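Local coordinates for protein exodeoxyribonuclease III (Archaeoglobus fulgidus, PDB 2VOA) that cleaves DNA at abasic sites as an AP endonuclease of the ExoIII family, probably with the help of bound magnesium or manganese ions, at residues 197-202 and 214-219; 6-11 and 244-249; 231-236 and 249-254. The protein carries 1 engineered substitution. All blocks are in the same frame, centred on the assembly; numbering follows the deposited sequence.

Contact 1 (197-202 and 214-219); sequences IYTFYD and GWRGDA. Engineered in segment 214-219: G217 (natural residue Val).
A classic beta bulge joins the two segments: T199 and F200 both face W215. It lies beside the active site of this DNase I-like fold, where the chain runs into strand 218-222. W215 O accepts from T199 N at 2.9 Å, and F200 N reaches the same oxygen in a weak bond. W215 N returns a bond to F200 O at 3.0 Å, in the carbonyl plane and fairly straight (162°).

T199 turns its side chain toward D218, which is predicted to be important for catalysis. T199 OG1 donates to D218 OD1 at 2.7 Å, and D218 OD1 takes the bond on its anti lone pair, the one away from the other carboxylate oxygen. With chi1 at 53°, OG1 stands between the backbone N and the carbonyl carbon, and this brings it to the carboxylate. D218 OD1 also accepts from H248 ND1. T199 is thus placed as a likely second-shell partner of D218, consistent with holding the carboxylate beside H248.

The ring of Y198 covers the backbone of G214. G214 CA sits over its face, 4.0 Å from the Y198 ring centroid, in a CH-pi contact. Y201 CD2 reaches the same G214 CA at 3.7 Å. Y198, Y201 and F200 O crowd G214 so closely that no room is left for a CB. Replacing Y198 by an alanine would probably leave the G214 peptide without its cover and open a gap beside the bulge.

R216 CG passes I197 O at 3.2 Å. The bent chain of R216 then leads its guanidinium away, to salt bridges with D186 and D155. R216 NH1 also donates to D218 O. F200 and W215 lie side by side, pointing the same way, with ring planes 58° apart. Their nearest carbons are F200 CD2 and W215 CD1, 3.6 Å apart.

Contact 2 (6-11 and 244-249); sequences TFNVNS and KPSDHL. With nucleotides of chain C.
N8 and H248 stack flat in the active site of the DNase I-like fold. Both are predicted magnesium ligands. The N8 amide and the H248 imidazole are only 4° from parallel. N8 CB sits over the ring face, 3.6 Å from the H248 ring centroid, in a CH-pi contact. Chi1 of N8 is 179°, with CG anti to the backbone N, and the amide carries on over the CD2 and NE2 side of the ring. Partners beyond the two segments fix both groups: D146 and E35 take N8 ND2, and D218 takes H248 ND1.

Two turns shape the loops. N10 N donates to N8 OD1 at 3.1 Å, an Asx turn. H248 N donates to S246 OG at 3.3 Å, an ST turn. S246 OG also donates across the contact to N8 O at 2.7 Å. The F7 ring meets the same loop with its edge, placing CE1 3.4 Å from H248 O.

Beyond the strand, N10 and S11 reach the DNA. N10 ND2 donates to O4' of DG3 of chain C at 3.2 Å, while K37 holds N10 OD1. S11 OG donates to OP1 of DG4 of chain C at 2.7 Å.

Contact 3 (231-236 and 249-254); sequences VDCYAD and LPLVAV
Y234 and V252 form a hydrogen-bonded pair where antiparallel strands 231-235 and 251-254 meet at one margin of a mixed sheet. The strands run 175° apart. On the face shared by D232, Y234, V252 and V254, the main bump is V252. Its CB rises over the face of the Y234 ring, 4.0 Å from the Y234 ring centroid, a CH-pi contact. Chi1 of Y234 is 51°, with CG between the backbone N and the carbonyl carbon, and this lays the ring across toward the neighbouring strand. The two branches of V252 follow the ring outward. CG2 lies by Y234 CE1, while V252 CG1 lies 3.6 Å from Y234 OH.

The other face is built from smaller pieces. C233 SG fits between two neighbours across the strands, with L251 CD1 at 4.1 Å and A253 CB at 4.3 Å from it. The CD1 branch of L251 leans over the backbone of Y234. V187, L188 and I191 of helix 187-191 pack against C233. A235 presents only a methyl, and the L249 side chain fills in beside it, with L249 CD2 3.9 Å from A235 CB.

A classic beta bulge lies at one end, where V231 and D232 both face V254. V231 CG2 and V254 CG1 touch there at 4.0 Å. At the other end L249 curls round the carbonyl of D236, with L249 CG 3.6 Å from D236 O, and P250 CD lies against the same oxygen. The carboxylate of D236 is held outside the pair, by W22 NE1 and by the backbone N of K238, which it caps. Just past the last strand pair, D236 N donates to P250 O at 2.9 Å.

How the contacts relate
Segment 6-11 comes first, at the end of strand 2-8. Far along the chain, 197-202 meets 214-219, and contact 1 closes a short loop of eleven residues. Contact 3 opens next, at 231-236. Segment 244-249 then returns to 6-11, and contact 2 closes a very long loop with contact 1 nested inside it. Contact 3 ends at 249-254, so it crosses contact 2. L249 belongs to both. T6 N meets L251 O, which puts strand 251-255 beside strand 2-8 in one sheet. T199 O meets L249 N and D218 OD1 meets H248 ND1, probable hydrogen bonds that link the 197-202 loop and strand 218-222 to the loop leading into strand 251-255.

Contact 1 (197-202 and 214-219)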
loop_
_atom_site.group_PDB
_atom_site.type_symbol
_atom_site.label_atom_id
_atom_site.label_comp_id
_atom_site.label_asym_id
_atom_site.label_seq_id
_atom_site.Cartn_x
_atom_site.Cartn_y
_atom_site.Cartn_z
ATOM N N ILE A 197 3.905 12.847 -27.145
ATOM C CA ILE A 197 2.985 11.914 -26.493
ATOM C C ILE A 197 3.858 10.926 -25.743
ATOM O O ILE A 197 4.702 10.273 -26.353
ATOM C CB ILE A 197 2.127 11.154 -27.500
ATOM C CG1 ILE A 197 1.244 12.124 -28.297
ATOM C CG2 ILE A 197 1.254 10.074 -26.763
ATOM C CD1 ILE A 197 0.418 11.484 -29.378
ATOM N N TYR A 198 3.653 10.821 -24.424
ATOM C CA TYR A 198 4.532 9.986 -23.596
ATOM C C TYR A 198 3.713 8.887 -22.934
ATOM O O TYR A 198 2.557 9.105 -22.571
ATOM C CB TYR A 198 5.287 10.809 -22.552
ATOM C CG TYR A 198 6.114 11.900 -23.173
ATOM C CD1 TYR A 198 5.953 13.215 -22.761
ATOM C CD2 TYR A 198 7.029 11.622 -24.202
ATOM C CE1 TYR A 198 6.702 14.253 -23.311
ATOM C CE2 TYR A 198 7.795 12.659 -24.764
ATOM C CZ TYR A 198 7.599 13.966 -24.337
ATOM O OH TYR A 198 8.344 14.995 -24.889
ATOM N N THR A 199 4.304 7.703 -22.856
ATOM C CA THR A 199 3.663 6.539 -22.255
ATOM C C THR A 199 4.310 6.185 -20.901
ATOM O O THR A 199 3.962 5.181 -20.288
ATOM C CB THR A 199 3.706 5.310 -23.204
ATOM O OG1 THR A 199 5.055 5.063 -23.639
ATOM C CG2 THR A 199 2.780 5.527 -24.416
ATOM N N PHE A 200 5.294 6.991 -20.492
ATOM C CA PHE A 200 6.051 6.758 -19.263
ATOM C C PHE A 200 6.496 8.069 -18.632
ATOM O O PHE A 200 7.042 8.940 -19.307
ATOM C CB PHE A 200 7.272 5.888 -19.543
ATOM C CG PHE A 200 8.231 5.808 -18.387
ATOM C CD1 PHE A 200 7.902 5.076 -17.252
ATOM C CD2 PHE A 200 9.451 6.468 -18.437
ATOM C CE1 PHE A 200 8.801 4.995 -16.156
ATOM C CE2 PHE A 200 10.359 6.389 -17.357
ATOM C CZ PHE A 200 10.010 5.643 -16.206
ATOM N N TYR A 201 6.265 8.201 -17.325
ATOM C CA TYR A 201 6.795 9.312 -16.540
ATOM C C TYR A 201 7.401 8.683 -15.296
ATOM O O TYR A 201 6.708 7.962 -14.567
ATOM C CB TYR A 201 5.689 10.286 -16.118
ATOM C CG TYR A 201 5.047 11.020 -17.265
ATOM C CD1 TYR A 201 3.913 10.507 -17.884
ATOM C CD2 TYR A 201 5.546 12.255 -17.704
ATOM C CE1 TYR A 201 3.292 11.184 -18.936
ATOM C CE2 TYR A 201 4.935 12.933 -18.749
ATOM C CZ TYR A 201 3.819 12.393 -19.356
ATOM O OH TYR A 201 3.195 13.070 -20.380
ATOM N N ASP A 202 8.686 8.932 -15.067
ATOM C CA ASP A 202 9.408 8.327 -13.941
ATOM C C ASP A 202 8.821 8.797 -12.622
ATOM O O ASP A 202 8.636 9.994 -12.435
ATOM C CB ASP A 202 10.900 8.676 -14.048
ATOM C CG ASP A 202 11.767 7.878 -13.105
ATOM O OD1 ASP A 202 11.464 7.825 -11.903
ATOM O OD2 ASP A 202 12.812 7.346 -13.562
ATOM N N GLY A 214 8.585 13.128 -19.912
ATOM C CA GLY A 214 8.242 11.744 -20.170
ATOM C C GLY A 214 9.016 11.146 -21.331
ATOM O O GLY A 214 9.836 11.835 -21.986
ATOM N N TRP A 215 8.736 9.859 -21.547
ATOM C CA TRP A 215 9.316 9.016 -22.610
ATOM C C TRP A 215 8.225 8.256 -23.322
ATOM O O TRP A 215 7.154 7.991 -22.758
ATOM C CB TRP A 215 10.240 7.938 -22.004
ATOM C CG TRP A 215 11.369 8.427 -21.214
ATOM C CD1 TRP A 215 11.315 9.074 -20.000
ATOM C CD2 TRP A 215 12.755 8.296 -21.538
ATOM N NE1 TRP A 215 12.578 9.360 -19.572
ATOM C CE2 TRP A 215 13.482 8.897 -20.490
ATOM C CE3 TRP A 215 13.454 7.730 -22.618
ATOM C CZ2 TRP A 215 14.890 8.961 -20.482
ATOM C CZ3 TRP A 215 14.882 7.808 -22.610
ATOM C CH2 TRP A 215 15.558 8.408 -21.550
ATOM N N ARG A 216 8.486 7.878 -24.579
ATOM C CA ARG A 216 7.531 7.041 -25.310
ATOM C C ARG A 216 8.293 5.799 -25.808
ATOM O O ARG A 216 8.779 5.746 -26.957
ATOM C CB ARG A 216 6.851 7.831 -26.454
ATOM C CG ARG A 216 5.487 7.210 -26.907
ATOM C CD ARG A 216 5.658 5.886 -27.655
ATOM N NE ARG A 216 6.292 6.130 -28.947
ATOM C CZ ARG A 216 6.096 5.415 -30.053
ATOM N NH1 ARG A 216 5.294 4.334 -30.050
ATOM N NH2 ARG A 216 6.704 5.789 -31.171
ATOM N N GLY A 217 8.419 4.820 -24.906
ATOM C CA GLY A 217 9.119 3.555 -25.200
ATOM C C GLY A 217 8.191 2.351 -25.387
ATOM O O GLY A 217 8.670 1.224 -25.623
ATOM N N ASP A 218 6.888 2.580 -25.259
ATOM C CA ASP A 218 5.835 1.568 -25.464
ATOM C C ASP A 218 5.273 1.744 -26.885
ATOM O O ASP A 218 5.160 2.868 -27.383
ATOM C CB ASP A 218 4.706 1.731 -24.436
ATOM C CG ASP A 218 5.200 1.644 -23.016
ATOM O OD1 ASP A 218 5.464 2.704 -22.395
ATOM O OD2 ASP A 218 5.331 0.498 -22.538
ATOM N N ALA A 219 4.901 0.644 -27.548
ATOM C CA ALA A 219 4.466 0.760 -28.947
ATOM C C ALA A 219 3.457 -0.338 -29.306
ATOM O O ALA A 219 3.449 -1.423 -28.687
ATOM C CB ALA A 219 5.671 0.747 -29.928
#

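Contact 2 (6-11 and 244-249)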
loop_
_atom_site.group_PDB
_atom_site.type_symbol
_atom_site.label_atom_id
_atom_site.label_comp_id
_atom_site.label_asym_id
_atom_site.label_seq_id
_atom_site.Cartn_x
_atom_site.Cartn_y
_atom_site.Cartn_z
ATOM N N THR A 6 -1.854 -1.714 -25.022
ATOM C CA THR A 6 -0.675 -2.213 -24.310
ATOM C C THR A 6 -0.439 -1.391 -23.045
ATOM O O THR A 6 -0.610 -0.165 -23.050
ATOM C CB THR A 6 0.599 -2.285 -25.235
ATOM O OG1 THR A 6 1.707 -2.835 -24.510
ATOM C CG2 THR A 6 1.010 -0.935 -25.812
ATOM N N PHE A 7 -0.007 -2.047 -21.969
ATOM C CA PHE A 7 0.089 -1.365 -20.650
ATOM C C PHE A 7 1.111 -2.052 -19.760
ATOM O O PHE A 7 0.895 -3.202 -19.376
ATOM C CB PHE A 7 -1.311 -1.387 -19.996
ATOM C CG PHE A 7 -1.470 -0.551 -18.732
ATOM C CD1 PHE A 7 -0.585 0.470 -18.383
ATOM C CD2 PHE A 7 -2.565 -0.790 -17.901
ATOM C CE1 PHE A 7 -0.788 1.231 -17.211
ATOM C CE2 PHE A 7 -2.778 -0.045 -16.734
ATOM C CZ PHE A 7 -1.888 0.971 -16.385
ATOM N N ASN A 8 2.194 -1.333 -19.427
ATOM C CA ASN A 8 3.131 -1.777 -18.398
ATOM C C ASN A 8 2.500 -1.433 -17.050
ATOM O O ASN A 8 2.284 -0.266 -16.737
ATOM C CB ASN A 8 4.496 -1.104 -18.604
ATOM C CG ASN A 8 5.487 -1.507 -17.550
ATOM O OD1 ASN A 8 5.137 -1.631 -16.363
ATOM N ND2 ASN A 8 6.739 -1.715 -17.970
ATOM N N VAL A 9 2.147 -2.469 -16.291
ATOM C CA VAL A 9 1.321 -2.297 -15.084
ATOM C C VAL A 9 2.110 -2.103 -13.779
ATOM O O VAL A 9 1.527 -1.783 -12.732
ATOM C CB VAL A 9 0.309 -3.487 -14.922
ATOM C CG1 VAL A 9 -0.622 -3.571 -16.119
ATOM C CG2 VAL A 9 1.056 -4.812 -14.707
ATOM N N ASN A 10 3.425 -2.292 -13.837
ATOM C CA ASN A 10 4.287 -2.256 -12.636
ATOM C C ASN A 10 3.715 -3.062 -11.454
ATOM O O ASN A 10 3.405 -2.516 -10.398
ATOM C CB ASN A 10 4.697 -0.815 -12.233
ATOM C CG ASN A 10 5.586 -0.785 -11.004
ATOM O OD1 ASN A 10 6.407 -1.681 -10.811
ATOM N ND2 ASN A 10 5.397 0.214 -10.143
ATOM N N SER A 11 3.585 -4.374 -11.677
ATOM C CA SER A 11 3.036 -5.378 -10.731
ATOM C C SER A 11 1.509 -5.462 -10.814
ATOM O O SER A 11 0.767 -4.589 -10.288
ATOM C CB SER A 11 3.484 -5.196 -9.271
ATOM O OG SER A 11 3.022 -6.293 -8.472
ATOM N N LYS A 244 -2.328 5.698 -6.685
ATOM C CA LYS A 244 -1.385 4.579 -6.843
ATOM C C LYS A 244 -1.314 4.100 -8.301
ATOM O O LYS A 244 -1.644 2.952 -8.627
ATOM C CB LYS A 244 -1.695 3.447 -5.846
ATOM C CG LYS A 244 -1.383 3.814 -4.391
ATOM C CD LYS A 244 -1.827 2.706 -3.453
ATOM C CE LYS A 244 -1.226 2.875 -2.067
ATOM N NZ LYS A 244 -1.293 1.580 -1.310
ATOM N N PRO A 245 -0.879 5.004 -9.196
ATOM C CA PRO A 245 -0.820 4.679 -10.624
ATOM C C PRO A 245 0.408 3.862 -10.985
ATOM O O PRO A 245 1.405 3.902 -10.259
ATOM C CB PRO A 245 -0.719 6.055 -11.283
ATOM C CG PRO A 245 0.038 6.890 -10.271
ATOM C CD PRO A 245 -0.398 6.373 -8.904
ATOM N N SER A 246 0.336 3.150 -12.112
ATOM C CA SER A 246 1.559 2.652 -12.761
ATOM C C SER A 246 2.374 3.873 -13.199
ATOM O O SER A 246 1.809 4.949 -13.384
ATOM C CB SER A 246 1.220 1.854 -14.028
ATOM O OG SER A 246 2.421 1.305 -14.564
ATOM N N ASP A 247 3.681 3.711 -13.402
ATOM C CA ASP A 247 4.470 4.796 -14.002
ATOM C C ASP A 247 4.234 4.928 -15.517
ATOM O O ASP A 247 4.492 5.989 -16.089
ATOM C CB ASP A 247 5.977 4.721 -13.647
ATOM C CG ASP A 247 6.573 3.316 -13.769
ATOM O OD1 ASP A 247 5.914 2.370 -14.295
ATOM O OD2 ASP A 247 7.757 3.171 -13.375
ATOM N N HIS A 248 3.721 3.870 -16.152
ATOM C CA HIS A 248 3.349 3.911 -17.576
ATOM C C HIS A 248 1.862 4.245 -17.782
ATOM O O HIS A 248 1.042 4.039 -16.868
ATOM C CB HIS A 248 3.670 2.567 -18.246
ATOM C CG HIS A 248 5.129 2.296 -18.365
ATOM N ND1 HIS A 248 5.780 2.265 -19.586
ATOM C CD2 HIS A 248 6.056 1.995 -17.431
ATOM C CE1 HIS A 248 7.057 2.002 -19.385
ATOM N NE2 HIS A 248 7.257 1.844 -18.090
ATOM N N LEU A 249 1.533 4.716 -18.993
ATOM C CA LEU A 249 0.153 4.924 -19.460
ATOM C C LEU A 249 -0.242 3.785 -20.430
ATOM O O LEU A 249 0.620 3.292 -21.180
ATOM C CB LEU A 249 0.072 6.224 -20.289
ATOM C CG LEU A 249 0.109 7.611 -19.664
ATOM C CD1 LEU A 249 1.469 7.917 -19.042
ATOM C CD2 LEU A 249 -0.225 8.636 -20.725
ATOM P P DG C 3 3.316 1.313 -5.832
ATOM O OP1 DG C 3 2.377 2.122 -6.642
ATOM O OP2 DG C 3 3.111 1.160 -4.359
ATOM O "O5'" DG C 3 3.413 -0.160 -6.424
ATOM C "C5'" DG C 3 4.095 -1.222 -5.791
ATOM C "C4'" DG C 3 4.946 -1.885 -6.849
ATOM O "O4'" DG C 3 6.028 -0.999 -7.241
ATOM C "C3'" DG C 3 5.615 -3.171 -6.403
ATOM O "O3'" DG C 3 4.741 -4.250 -6.592
ATOM C "C2'" DG C 3 6.798 -3.223 -7.370
ATOM C "C1'" DG C 3 7.224 -1.771 -7.304
ATOM N N9 DG C 3 8.125 -1.404 -6.196
ATOM C C8 DG C 3 7.836 -0.595 -5.119
ATOM N N7 DG C 3 8.828 -0.431 -4.289
ATOM C C5 DG C 3 9.861 -1.180 -4.841
ATOM C C6 DG C 3 11.194 -1.380 -4.378
ATOM O O6 DG C 3 11.725 -0.905 -3.363
ATOM N N1 DG C 3 11.922 -2.219 -5.229
ATOM C C2 DG C 3 11.416 -2.776 -6.387
ATOM N N2 DG C 3 12.248 -3.559 -7.085
ATOM N N3 DG C 3 10.160 -2.596 -6.828
ATOM C C4 DG C 3 9.443 -1.782 -6.016
ATOM P P DG C 4 4.395 -5.278 -5.409
ATOM O OP1 DG C 4 3.178 -6.006 -5.824
ATOM O OP2 DG C 4 4.423 -4.552 -4.110
ATOM O "O5'" DG C 4 5.617 -6.306 -5.417
ATOM C "C5'" DG C 4 5.937 -7.030 -6.615
ATOM C "C4'" DG C 4 7.408 -7.406 -6.655
ATOM O "O4'" DG C 4 8.209 -6.211 -6.664
ATOM C "C3'" DG C 4 7.922 -8.199 -5.454
ATOM O "O3'" DG C 4 7.639 -9.564 -5.648
ATOM C "C2'" DG C 4 9.427 -7.919 -5.557
ATOM C "C1'" DG C 4 9.414 -6.436 -5.938
ATOM N N9 DG C 4 9.501 -5.525 -4.783
ATOM C C8 DG C 4 8.514 -4.716 -4.255
ATOM N N7 DG C 4 8.907 -4.004 -3.229
ATOM C C5 DG C 4 10.254 -4.365 -3.038
ATOM C C6 DG C 4 11.227 -3.943 -2.076
ATOM O O6 DG C 4 11.087 -3.129 -1.142
ATOM N N1 DG C 4 12.470 -4.572 -2.238
ATOM C C2 DG C 4 12.748 -5.490 -3.239
ATOM N N2 DG C 4 13.995 -6.005 -3.274
ATOM N N3 DG C 4 11.846 -5.889 -4.141
ATOM C C4 DG C 4 10.628 -5.288 -3.997
HETATM O O HOH W 1 2.439 1.160 -21.029
HETATM O O HOH W 2 6.898 -0.199 -14.626
#

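Contact 3 (231-236 and 249-254)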
loop_
_atom_site.group_PDB
_atom_site.type_symbol
_atom_site.label_atom_id
_atom_site.label_comp_id
_atom_site.label_asym_id
_atom_site.label_seq_id
_atom_site.Cartn_x
_atom_site.Cartn_y
_atom_site.Cartn_z
ATOM N N VAL A 231 -7.447 3.581 -37.408
ATOM C CA VAL A 231 -8.166 4.859 -37.467
ATOM C C VAL A 231 -7.917 5.772 -36.255
ATOM O O VAL A 231 -8.236 6.966 -36.299
ATOM C CB VAL A 231 -9.682 4.656 -37.693
ATOM C CG1 VAL A 231 -9.952 4.097 -39.094
ATOM C CG2 VAL A 231 -10.268 3.774 -36.590
ATOM N N ASP A 232 -7.341 5.219 -35.197
ATOM C CA ASP A 232 -6.993 6.018 -34.014
ATOM C C ASP A 232 -5.910 5.318 -33.190
ATOM O O ASP A 232 -5.742 4.103 -33.273
ATOM C CB ASP A 232 -8.225 6.271 -33.154
ATOM C CG ASP A 232 -8.071 7.512 -32.259
ATOM O OD1 ASP A 232 -7.057 8.259 -32.389
ATOM O OD2 ASP A 232 -8.986 7.754 -31.452
ATOM N N CYS A 233 -5.143 6.112 -32.439
ATOM C CA CYS A 233 -4.146 5.596 -31.528
ATOM C C CYS A 233 -3.839 6.742 -30.581
ATOM O O CYS A 233 -3.711 7.895 -31.013
ATOM C CB CYS A 233 -2.890 5.155 -32.268
ATOM S SG CYS A 233 -1.629 4.381 -31.211
ATOM N N TYR A 234 -3.782 6.434 -29.297
ATOM C CA TYR A 234 -3.563 7.463 -28.286
ATOM C C TYR A 234 -3.076 6.837 -26.988
ATOM O O TYR A 234 -3.268 5.639 -26.752
ATOM C CB TYR A 234 -4.865 8.234 -28.021
ATOM C CG TYR A 234 -6.061 7.338 -27.734
ATOM C CD1 TYR A 234 -6.363 6.935 -26.428
ATOM C CD2 TYR A 234 -6.886 6.880 -28.781
ATOM C CE1 TYR A 234 -7.473 6.106 -26.165
ATOM C CE2 TYR A 234 -7.983 6.046 -28.534
ATOM C CZ TYR A 234 -8.281 5.673 -27.229
ATOM O OH TYR A 234 -9.376 4.854 -27.022
ATOM N N ALA A 235 -2.440 7.662 -26.160
ATOM C CA ALA A 235 -2.042 7.276 -24.812
ATOM C C ALA A 235 -3.077 7.812 -23.846
ATOM O O ALA A 235 -3.482 8.971 -23.943
ATOM C CB ALA A 235 -0.626 7.805 -24.465
ATOM N N ASP A 236 -3.515 6.975 -22.921
ATOM C CA ASP A 236 -4.534 7.384 -21.939
ATOM C C ASP A 236 -3.914 7.887 -20.634
ATOM O O ASP A 236 -3.414 7.101 -19.835
ATOM C CB ASP A 236 -5.494 6.213 -21.684
ATOM C CG ASP A 236 -6.696 6.594 -20.823
ATOM O OD1 ASP A 236 -7.544 5.691 -20.604
ATOM O OD2 ASP A 236 -6.808 7.771 -20.377
ATOM N N LEU A 249 1.533 4.716 -18.993
ATOM C CA LEU A 249 0.153 4.924 -19.460
ATOM C C LEU A 249 -0.242 3.785 -20.430
ATOM O O LEU A 249 0.620 3.292 -21.180
ATOM C CB LEU A 249 0.072 6.224 -20.289
ATOM C CG LEU A 249 0.109 7.611 -19.664
ATOM C CD1 LEU A 249 1.469 7.917 -19.042
ATOM C CD2 LEU A 249 -0.225 8.636 -20.725
ATOM N N PRO A 250 -1.538 3.382 -20.463
ATOM C CA PRO A 250 -1.942 2.513 -21.577
ATOM C C PRO A 250 -1.801 3.223 -22.926
ATOM O O PRO A 250 -2.055 4.444 -23.032
ATOM C CB PRO A 250 -3.447 2.264 -21.314
ATOM C CG PRO A 250 -3.599 2.451 -19.864
ATOM C CD PRO A 250 -2.677 3.622 -19.553
ATOM N N LEU A 251 -1.407 2.463 -23.938
ATOM C CA LEU A 251 -1.377 2.944 -25.307
ATOM C C LEU A 251 -2.451 2.124 -26.039
ATOM O O LEU A 251 -2.480 0.888 -25.896
ATOM C CB LEU A 251 0.019 2.755 -25.927
ATOM C CG LEU A 251 0.178 3.230 -27.375
ATOM C CD1 LEU A 251 0.026 4.756 -27.463
ATOM C CD2 LEU A 251 1.534 2.742 -27.946
ATOM N N VAL A 252 -3.346 2.818 -26.748
ATOM C CA VAL A 252 -4.560 2.216 -27.338
ATOM C C VAL A 252 -4.550 2.443 -28.848
ATOM O O VAL A 252 -4.229 3.549 -29.301
ATOM C CB VAL A 252 -5.860 2.836 -26.740
ATOM C CG1 VAL A 252 -7.121 2.116 -27.261
ATOM C CG2 VAL A 252 -5.821 2.810 -25.200
ATOM N N ALA A 253 -4.868 1.408 -29.627
ATOM C CA ALA A 253 -5.058 1.575 -31.076
ATOM C C ALA A 253 -6.403 0.991 -31.470
ATOM O O ALA A 253 -6.837 -0.031 -30.905
ATOM C CB ALA A 253 -3.943 0.849 -31.847
ATOM N N VAL A 254 -7.051 1.645 -32.428
ATOM C CA VAL A 254 -8.357 1.245 -32.955
ATOM C C VAL A 254 -8.232 1.021 -34.468
ATOM O O VAL A 254 -7.659 1.854 -35.195
ATOM C CB VAL A 254 -9.459 2.273 -32.625
ATOM C CG1 VAL A 254 -10.823 1.798 -33.146
ATOM C CG2 VAL A 254 -9.518 2.554 -31.103
#